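Local structure of insecticidal crystal protein Cry7Cal (Bacillus thuringiensis, 5ZI1) at residues I522-M536 with N584-I598. The protein is an insecticidal delta-endotoxin active against locusts, of which this chain holds the toxin portion, probably acting through binding to receptors on the host. Sequence-based numbering, arbitrary orientation.
Sequences IKVRVRYAATGDGVM and NTSNCTIYIDKIEFI
Residues 522-530 and 589-598 pair as neighbouring antiparallel strands in the C-terminal domain of the toxin; beyond Ala530 the first segment crosses to the opposing sheet, from which 584-588 lead into the second strand. Regular pairing runs from Lys523 with Ile598 to Val526 with Ile595. A classic beta bulge follows, Asp593 and Lys594 both facing Arg527, whose N bonds to Lys594 O and whose O takes Asp593 N. Pairing resumes at Tyr528 with Ile592, and Ala529 with Tyr591 is again hydrogen-bonded.

On the face carrying Arg525 and Arg527, each arginine makes a salt bridge. Arg525 meets Glu596 side-on: NE lies 2.7 Å from Glu596 OE1, and NH2 reaches the same oxygen at 2.9 Å. That oxygen sits in the guanidinium plane, but the carboxylate is turned 61° from it. Ile598 CD1 covers one guanidinium face, Tyr241 adds a cation-pi contact, and Glu596 OE2 bonds to Tyr241 and Gln470. The extended Arg527 chain runs alongside Asp593, and NH1 meets OD2 at 2.7 Å, from the anti side and 31° out of the carboxylate plane.

The other face lines the core of the jelly-roll beta sandwich, related to galactose-binding domains, of domain III in three-domain Cry toxins. Here Val524 CG2 touches Phe597 CE2 at 3.9 Å. Met536, arriving from the second sheet, brings CE to 3.7 Å from Ile592 CD1, which also meets Val526 CG1.

Where the strands end, side chains join the backbone bonds. Thr531 OG1, held between its own N and carbonyl carbon (chi1 54°), accepts a nearly straight bond from Thr589 N at 2.8 Å. Past it, Asp533 O receives both N and OG of Ser586.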
ATOM      1  N   ILE A 522     -22.943  16.152  -4.882  1.00 68.60           N
ATOM      2  CA  ILE A 522     -21.964  15.162  -5.317  1.00 65.34           C
ATOM      3  C   ILE A 522     -22.314  14.581  -6.690  1.00 64.96           C
ATOM      4  O   ILE A 522     -23.464  14.577  -7.130  1.00 67.42           O
ATOM      5  CB  ILE A 522     -21.829  14.011  -4.299  1.00 63.56           C
ATOM      6  CG1 ILE A 522     -23.225  13.388  -4.041  1.00 61.97           C
ATOM      7  CG2 ILE A 522     -21.089  14.493  -3.011  1.00 65.51           C
ATOM      8  CD1 ILE A 522     -23.214  12.103  -3.203  1.00 59.89           C
ATOM      9  N   LYS A 523     -21.276  14.075  -7.350  1.00 60.21           N
ATOM     10  CA  LYS A 523     -21.384  13.017  -8.343  1.00 56.31           C
ATOM     11  C   LYS A 523     -20.600  11.847  -7.763  1.00 57.93           C
ATOM     12  O   LYS A 523     -19.555  12.062  -7.135  1.00 53.70           O
ATOM     13  CB  LYS A 523     -20.787  13.470  -9.672  1.00 54.59           C
ATOM     14  CG  LYS A 523     -21.775  14.080 -10.615  1.00 66.08           C
ATOM     15  CD  LYS A 523     -21.271  14.034 -12.038  1.00 66.59           C
ATOM     16  CE  LYS A 523     -20.183  15.076 -12.216  1.00 67.84           C
ATOM     17  NZ  LYS A 523     -19.861  15.197 -13.660  1.00 74.24           N
ATOM     18  N   VAL A 524     -21.099  10.628  -7.944  1.00 52.12           N
ATOM     19  CA  VAL A 524     -20.390   9.422  -7.533  1.00 49.11           C
ATOM     20  C   VAL A 524     -19.864   8.722  -8.779  1.00 52.73           C
ATOM     21  O   VAL A 524     -20.640   8.281  -9.633  1.00 54.17           O
ATOM     22  CB  VAL A 524     -21.296   8.493  -6.711  1.00 48.45           C
ATOM     23  CG1 VAL A 524     -20.636   7.139  -6.465  1.00 47.36           C
ATOM     24  CG2 VAL A 524     -21.642   9.137  -5.387  1.00 50.46           C
ATOM     25  N   ARG A 525     -18.545   8.608  -8.876  1.00 53.10           N
ATOM     26  CA  ARG A 525     -17.887   7.891  -9.956  1.00 45.52           C
ATOM     27  C   ARG A 525     -17.264   6.627  -9.384  1.00 47.48           C
ATOM     28  O   ARG A 525     -16.385   6.698  -8.518  1.00 51.99           O
ATOM     29  CB  ARG A 525     -16.831   8.767 -10.618  1.00 50.77           C
ATOM     30  CG  ARG A 525     -16.192   8.163 -11.857  1.00 48.57           C
ATOM     31  CD  ARG A 525     -15.360   9.208 -12.562  1.00 45.63           C
ATOM     32  NE  ARG A 525     -14.189   9.577 -11.788  1.00 48.07           N
ATOM     33  CZ  ARG A 525     -13.369  10.582 -12.088  1.00 50.66           C
ATOM     34  NH1 ARG A 525     -13.596  11.340 -13.142  1.00 45.07           N
ATOM     35  NH2 ARG A 525     -12.310  10.834 -11.331  1.00 45.98           N
ATOM     36  N   VAL A 526     -17.737   5.485  -9.846  1.00 46.32           N
ATOM     37  CA  VAL A 526     -17.189   4.195  -9.463  1.00 46.64           C
ATOM     38  C   VAL A 526     -16.123   3.777 -10.470  1.00 50.85           C
ATOM     39  O   VAL A 526     -16.311   3.903 -11.687  1.00 53.80           O
ATOM     40  CB  VAL A 526     -18.302   3.146  -9.377  1.00 47.45           C
ATOM     41  CG1 VAL A 526     -17.709   1.788  -9.105  1.00 47.90           C
ATOM     42  CG2 VAL A 526     -19.309   3.548  -8.309  1.00 48.31           C
ATOM     43  N   ARG A 527     -14.983   3.318  -9.967  1.00 50.51           N
ATOM     44  CA  ARG A 527     -13.955   2.697 -10.785  1.00 47.21           C
ATOM     45  C   ARG A 527     -14.175   1.193 -10.683  1.00 52.11           C
ATOM     46  O   ARG A 527     -13.978   0.607  -9.607  1.00 47.75           O
ATOM     47  CB  ARG A 527     -12.567   3.110 -10.310  1.00 51.45           C
ATOM     48  CG  ARG A 527     -11.422   2.402 -11.004  1.00 53.39           C
ATOM     49  CD  ARG A 527     -10.109   3.084 -10.705  1.00 52.22           C
ATOM     50  NE  ARG A 527      -9.116   2.779 -11.734  1.00 52.09           N
ATOM     51  CZ  ARG A 527      -8.316   1.714 -11.719  1.00 55.48           C
ATOM     52  NH1 ARG A 527      -8.396   0.828 -10.733  1.00 50.18           N
ATOM     53  NH2 ARG A 527      -7.447   1.526 -12.712  1.00 56.79           N
ATOM     54  N   TYR A 528     -14.604   0.577 -11.794  1.00 45.82           N
ATOM     55  CA  TYR A 528     -15.157  -0.771 -11.783  1.00 42.46           C
ATOM     56  C   TYR A 528     -14.629  -1.580 -12.964  1.00 48.98           C
ATOM     57  O   TYR A 528     -13.991  -1.058 -13.884  1.00 49.26           O
ATOM     58  CB  TYR A 528     -16.684  -0.745 -11.847  1.00 46.39           C
ATOM     59  CG  TYR A 528     -17.183  -0.595 -13.261  1.00 47.11           C
ATOM     60  CD1 TYR A 528     -17.144   0.629 -13.898  1.00 50.12           C
ATOM     61  CD2 TYR A 528     -17.662  -1.684 -13.969  1.00 47.58           C
ATOM     62  CE1 TYR A 528     -17.576   0.769 -15.217  1.00 54.47           C
ATOM     63  CE2 TYR A 528     -18.088  -1.561 -15.277  1.00 45.91           C
ATOM     64  CZ  TYR A 528     -18.052  -0.326 -15.897  1.00 53.58           C
ATOM     65  OH  TYR A 528     -18.490  -0.182 -17.203  1.00 48.52           O
ATOM     66  N   ALA A 529     -14.923  -2.877 -12.927  1.00 44.46           N
ATOM     67  CA  ALA A 529     -14.646  -3.795 -14.012  1.00 46.91           C
ATOM     68  C   ALA A 529     -15.777  -4.807 -14.050  1.00 51.82           C
ATOM     69  O   ALA A 529     -16.343  -5.145 -13.005  1.00 48.08           O
ATOM     70  CB  ALA A 529     -13.298  -4.502 -13.840  1.00 49.09           C
ATOM     71  N   ALA A 530     -16.125  -5.267 -15.257  1.00 46.05           N
ATOM     72  CA  ALA A 530     -17.268  -6.158 -15.384  1.00 47.68           C
ATOM     73  C   ALA A 530     -17.110  -6.996 -16.640  1.00 53.06           C
ATOM     74  O   ALA A 530     -16.525  -6.548 -17.627  1.00 52.31           O
ATOM     75  CB  ALA A 530     -18.594  -5.380 -15.421  1.00 45.81           C
ATOM     76  N   THR A 531     -17.636  -8.223 -16.573  1.00 53.49           N
ATOM     77  CA  THR A 531     -17.666  -9.179 -17.672  1.00 52.90           C
ATOM     78  C   THR A 531     -18.974  -9.137 -18.449  1.00 58.33           C
ATOM     79  O   THR A 531     -19.130  -9.889 -19.419  1.00 54.67           O
ATOM     80  CB  THR A 531     -17.456 -10.598 -17.146  1.00 53.94           C
ATOM     81  OG1 THR A 531     -18.420 -10.862 -16.124  1.00 52.45           O
ATOM     82  CG2 THR A 531     -16.051 -10.766 -16.568  1.00 55.67           C
ATOM     83  N   GLY A 532     -19.917  -8.293 -18.031  1.00 59.47           N
ATOM     84  CA  GLY A 532     -21.186  -8.161 -18.720  1.00 53.55           C
ATOM     85  C   GLY A 532     -21.817  -6.835 -18.364  1.00 55.26           C
ATOM     86  O   GLY A 532     -21.265  -6.041 -17.597  1.00 57.83           O
ATOM     87  N   ASP A 533     -23.001  -6.621 -18.916  1.00 51.89           N
ATOM     88  CA  ASP A 533     -23.726  -5.366 -18.789  1.00 53.17           C
ATOM     89  C   ASP A 533     -24.628  -5.398 -17.561  1.00 49.30           C
ATOM     90  O   ASP A 533     -25.082  -6.461 -17.126  1.00 50.48           O
ATOM     91  CB  ASP A 533     -24.580  -5.106 -20.047  1.00 54.95           C
ATOM     92  CG  ASP A 533     -23.826  -5.388 -21.359  1.00 65.19           C
ATOM     93  OD1 ASP A 533     -22.578  -5.238 -21.404  1.00 66.63           O
ATOM     94  OD2 ASP A 533     -24.485  -5.744 -22.362  1.00 75.65           O
ATOM     95  N   GLY A 534     -24.921  -4.221 -17.027  1.00 47.18           N
ATOM     96  CA  GLY A 534     -25.914  -4.143 -15.973  1.00 45.12           C
ATOM     97  C   GLY A 534     -26.167  -2.724 -15.528  1.00 49.69           C
ATOM     98  O   GLY A 534     -25.778  -1.766 -16.202  1.00 48.71           O
ATOM     99  N   VAL A 535     -26.806  -2.603 -14.358  1.00 48.92           N
ATOM    100  CA  VAL A 535     -27.273  -1.326 -13.834  1.00 47.70           C
ATOM    101  C   VAL A 535     -26.840  -1.204 -12.378  1.00 49.73           C
ATOM    102  O   VAL A 535     -27.033  -2.132 -11.586  1.00 49.54           O
ATOM    103  CB  VAL A 535     -28.805  -1.191 -13.971  1.00 52.71           C
ATOM    104  CG1 VAL A 535     -29.296   0.052 -13.272  1.00 47.19           C
ATOM    105  CG2 VAL A 535     -29.196  -1.150 -15.438  1.00 45.24           C
ATOM    106  N   MET A 536     -26.260  -0.058 -12.031  1.00 51.97           N
ATOM    107  CA  MET A 536     -25.747   0.222 -10.700  1.00 54.92           C
ATOM    108  C   MET A 536     -26.512   1.398 -10.096  1.00 55.34           C
ATOM    109  O   MET A 536     -27.127   2.194 -10.808  1.00 56.58           O
ATOM    110  CB  MET A 536     -24.234   0.523 -10.763  1.00 51.89           C
ATOM    111  CG  MET A 536     -23.479   0.407  -9.439  1.00 55.25           C
ATOM    112  SD  MET A 536     -21.698   0.758  -9.596  1.00 56.54           S
ATOM    113  CE  MET A 536     -21.172  -0.641 -10.605  1.00 53.26           C
ATOM    114  N   ASN A 584     -31.947  -6.222 -14.101  1.00 60.69           N
ATOM    115  CA  ASN A 584     -31.493  -5.658 -15.364  1.00 58.21           C
ATOM    116  C   ASN A 584     -29.991  -5.822 -15.558  1.00 57.79           C
ATOM    117  O   ASN A 584     -29.389  -5.136 -16.391  1.00 55.28           O
ATOM    118  CB  ASN A 584     -31.891  -4.186 -15.441  1.00 58.83           C
ATOM    119  CG  ASN A 584     -33.363  -3.972 -15.153  1.00 60.58           C
ATOM    120  OD1 ASN A 584     -33.765  -3.760 -14.002  1.00 56.96           O
ATOM    121  ND2 ASN A 584     -34.180  -4.033 -16.201  1.00 60.35           N
ATOM    122  N   THR A 585     -29.375  -6.722 -14.809  1.00 59.27           N
ATOM    123  CA  THR A 585     -27.948  -6.977 -14.904  1.00 56.03           C
ATOM    124  C   THR A 585     -27.739  -8.376 -15.465  1.00 52.96           C
ATOM    125  O   THR A 585     -28.439  -9.319 -15.084  1.00 57.02           O
ATOM    126  CB  THR A 585     -27.277  -6.824 -13.526  1.00 57.88           C
ATOM    127  OG1 THR A 585     -27.389  -5.463 -13.094  1.00 55.51           O
ATOM    128  CG2 THR A 585     -25.792  -7.211 -13.569  1.00 53.87           C
ATOM    129  N   SER A 586     -26.786  -8.504 -16.382  1.00 50.37           N
ATOM    130  CA  SER A 586     -26.503  -9.797 -16.985  1.00 58.46           C
ATOM    131  C   SER A 586     -25.943 -10.766 -15.940  1.00 60.04           C
ATOM    132  O   SER A 586     -25.738 -10.426 -14.773  1.00 58.68           O
ATOM    133  CB  SER A 586     -25.524  -9.640 -18.144  1.00 58.24           C
ATOM    134  OG  SER A 586     -24.275  -9.141 -17.677  1.00 60.88           O
ATOM    135  N   ASN A 587     -25.701 -12.003 -16.373  1.00 59.08           N
ATOM    136  CA  ASN A 587     -25.138 -13.035 -15.508  1.00 62.62           C
ATOM    137  C   ASN A 587     -23.617 -12.924 -15.588  1.00 60.41           C
ATOM    138  O   ASN A 587     -22.941 -13.667 -16.295  1.00 64.05           O
ATOM    139  CB  ASN A 587     -25.638 -14.410 -15.927  1.00 64.68           C
ATOM    140  CG  ASN A 587     -25.168 -15.505 -15.004  1.00 67.36           C
ATOM    141  OD1 ASN A 587     -24.472 -15.249 -14.023  1.00 72.98           O
ATOM    142  ND2 ASN A 587     -25.546 -16.739 -15.313  1.00 69.89           N
ATOM    143  N   CYS A 588     -23.075 -11.959 -14.849  1.00 55.31           N
ATOM    144  CA  CYS A 588     -21.686 -11.568 -15.006  1.00 57.59           C
ATOM    145  C   CYS A 588     -21.036 -11.400 -13.636  1.00 58.41           C
ATOM    146  O   CYS A 588     -21.647 -11.645 -12.592  1.00 54.08           O
ATOM    147  CB  CYS A 588     -21.575 -10.269 -15.806  1.00 50.49           C
ATOM    148  SG  CYS A 588     -22.321  -8.863 -14.961  1.00 57.57           S
ATOM    149  N   THR A 589     -19.777 -10.968 -13.665  1.00 54.32           N
ATOM    150  CA  THR A 589     -18.996 -10.625 -12.488  1.00 55.35           C
ATOM    151  C   THR A 589     -18.643  -9.149 -12.578  1.00 52.90           C
ATOM    152  O   THR A 589     -18.312  -8.648 -13.661  1.00 55.29           O
ATOM    153  CB  THR A 589     -17.725 -11.516 -12.392  1.00 56.79           C
ATOM    154  OG1 THR A 589     -18.114 -12.849 -12.057  1.00 59.54           O
ATOM    155  CG2 THR A 589     -16.752 -11.033 -11.318  1.00 48.66           C
ATOM    156  N   ILE A 590     -18.762  -8.453 -11.446  1.00 49.76           N
ATOM    157  CA  ILE A 590     -18.468  -7.029 -11.328  1.00 49.62           C
ATOM    158  C   ILE A 590     -17.424  -6.852 -10.236  1.00 56.82           C
ATOM    159  O   ILE A 590     -17.524  -7.457  -9.161  1.00 57.59           O
ATOM    160  CB  ILE A 590     -19.730  -6.200 -10.996  1.00 52.86           C
ATOM    161  CG1 ILE A 590     -20.788  -6.339 -12.089  1.00 49.48           C
ATOM    162  CG2 ILE A 590     -19.388  -4.741 -10.788  1.00 49.90           C
ATOM    163  CD1 ILE A 590     -21.954  -7.157 -11.649  1.00 51.61           C
ATOM    164  N   TYR A 591     -16.424  -6.025 -10.510  1.00 54.61           N
ATOM    165  CA  TYR A 591     -15.405  -5.684  -9.534  1.00 50.38           C
ATOM    166  C   TYR A 591     -15.519  -4.204  -9.224  1.00 49.64           C
ATOM    167  O   TYR A 591     -15.622  -3.385 -10.142  1.00 51.95           O
ATOM    168  CB  TYR A 591     -14.006  -6.012 -10.054  1.00 51.82           C
ATOM    169  CG  TYR A 591     -13.841  -7.443 -10.476  1.00 53.95           C
ATOM    170  CD1 TYR A 591     -14.104  -7.833 -11.790  1.00 48.95           C
ATOM    171  CD2 TYR A 591     -13.420  -8.414  -9.562  1.00 53.56           C
ATOM    172  CE1 TYR A 591     -13.961  -9.142 -12.184  1.00 46.53           C
ATOM    173  CE2 TYR A 591     -13.259  -9.734  -9.951  1.00 50.65           C
ATOM    174  CZ  TYR A 591     -13.526 -10.091 -11.260  1.00 56.71           C
ATOM    175  OH  TYR A 591     -13.378 -11.406 -11.646  1.00 57.20           O
ATOM    176  N   ILE A 592     -15.524  -3.865  -7.939  1.00 44.85           N
ATOM    177  CA  ILE A 592     -15.600  -2.486  -7.487  1.00 44.39           C
ATOM    178  C   ILE A 592     -14.271  -2.172  -6.823  1.00 49.20           C
ATOM    179  O   ILE A 592     -13.888  -2.824  -5.846  1.00 49.94           O
ATOM    180  CB  ILE A 592     -16.764  -2.255  -6.512  1.00 46.39           C
ATOM    181  CG1 ILE A 592     -18.090  -2.760  -7.090  1.00 49.45           C
ATOM    182  CG2 ILE A 592     -16.834  -0.781  -6.089  1.00 40.12           C
ATOM    183  CD1 ILE A 592     -18.617  -1.962  -8.270  1.00 50.77           C
ATOM    184  N   ASP A 593     -13.568  -1.183  -7.352  1.00 49.10           N
ATOM    185  CA  ASP A 593     -12.289  -0.796  -6.790  1.00 49.42           C
ATOM    186  C   ASP A 593     -12.490   0.418  -5.884  1.00 51.32           C
ATOM    187  O   ASP A 593     -12.583   0.266  -4.661  1.00 50.50           O
ATOM    188  CB  ASP A 593     -11.292  -0.536  -7.923  1.00 47.87           C
ATOM    189  CG  ASP A 593     -10.008   0.107  -7.445  1.00 51.86           C
ATOM    190  OD1 ASP A 593      -9.622  -0.120  -6.276  1.00 49.40           O
ATOM    191  OD2 ASP A 593      -9.391   0.857  -8.244  1.00 51.28           O
ATOM    192  N   LYS A 594     -12.602   1.613  -6.461  1.00 46.79           N
ATOM    193  CA  LYS A 594     -12.723   2.841  -5.694  1.00 47.77           C
ATOM    194  C   LYS A 594     -14.083   3.496  -5.919  1.00 56.58           C
ATOM    195  O   LYS A 594     -14.730   3.330  -6.972  1.00 45.02           O
ATOM    196  CB  LYS A 594     -11.618   3.836  -6.066  1.00 49.41           C
ATOM    197  CG  LYS A 594     -10.208   3.272  -5.991  1.00 50.66           C
ATOM    198  CD  LYS A 594      -9.772   2.977  -4.532  1.00 50.18           C
ATOM    199  CE  LYS A 594      -8.376   2.322  -4.494  1.00 46.44           C
ATOM    200  NZ  LYS A 594      -7.341   3.139  -5.205  1.00 50.13           N
ATOM    201  N   ILE A 595     -14.506   4.257  -4.912  1.00 50.55           N
ATOM    202  CA  ILE A 595     -15.691   5.099  -4.994  1.00 47.70           C
ATOM    203  C   ILE A 595     -15.212   6.532  -4.948  1.00 51.58           C
ATOM    204  O   ILE A 595     -14.504   6.920  -4.009  1.00 51.89           O
ATOM    205  CB  ILE A 595     -16.668   4.819  -3.856  1.00 51.95           C
ATOM    206  CG1 ILE A 595     -16.755   3.314  -3.631  1.00 53.57           C
ATOM    207  CG2 ILE A 595     -18.015   5.413  -4.191  1.00 52.14           C
ATOM    208  CD1 ILE A 595     -17.430   2.621  -4.771  1.00 52.02           C
ATOM    209  N   GLU A 596     -15.583   7.324  -5.953  1.00 44.70           N
ATOM    210  CA  GLU A 596     -15.066   8.681  -6.054  1.00 46.35           C
ATOM    211  C   GLU A 596     -16.212   9.672  -5.977  1.00 51.74           C
ATOM    212  O   GLU A 596     -17.139   9.631  -6.796  1.00 50.81           O
ATOM    213  CB  GLU A 596     -14.246   8.873  -7.323  1.00 48.91           C
ATOM    214  CG  GLU A 596     -12.977   8.053  -7.312  1.00 48.68           C
ATOM    215  CD  GLU A 596     -12.250   8.110  -8.627  1.00 53.67           C
ATOM    216  OE1 GLU A 596     -12.854   8.622  -9.600  1.00 50.81           O
ATOM    217  OE2 GLU A 596     -11.080   7.651  -8.689  1.00 54.52           O
ATOM    218  N   PHE A 597     -16.135  10.548  -4.979  1.00 49.99           N
ATOM    219  CA  PHE A 597     -17.102  11.605  -4.751  1.00 48.31           C
ATOM    220  C   PHE A 597     -16.562  12.863  -5.411  1.00 52.20           C
ATOM    221  O   PHE A 597     -15.552  13.422  -4.976  1.00 50.18           O
ATOM    222  CB  PHE A 597     -17.341  11.773  -3.254  1.00 45.67           C
ATOM    223  CG  PHE A 597     -17.935  10.550  -2.626  1.00 44.09           C
ATOM    224  CD1 PHE A 597     -17.132   9.506  -2.224  1.00 48.18           C
ATOM    225  CD2 PHE A 597     -19.303  10.415  -2.500  1.00 46.41           C
ATOM    226  CE1 PHE A 597     -17.681   8.349  -1.668  1.00 49.11           C
ATOM    227  CE2 PHE A 597     -19.856   9.263  -1.950  1.00 43.25           C
ATOM    228  CZ  PHE A 597     -19.043   8.230  -1.537  1.00 43.65           C
ATOM    229  N   ILE A 598     -17.218  13.275  -6.484  1.00 56.26           N
ATOM    230  CA  ILE A 598     -16.781  14.394  -7.305  1.00 50.82           C
ATOM    231  C   ILE A 598     -17.595  15.616  -6.894  1.00 57.91           C
ATOM    232  O   ILE A 598     -18.830  15.521  -6.809  1.00 58.38           O
ATOM    233  CB  ILE A 598     -16.955  14.073  -8.801  1.00 57.09           C
ATOM    234  CG1 ILE A 598     -16.002  12.927  -9.190  1.00 52.54           C
ATOM    235  CG2 ILE A 598     -16.753  15.323  -9.680  1.00 53.34           C
ATOM    236  CD1 ILE A 598     -16.311  12.301 -10.518  1.00 55.77           C
TER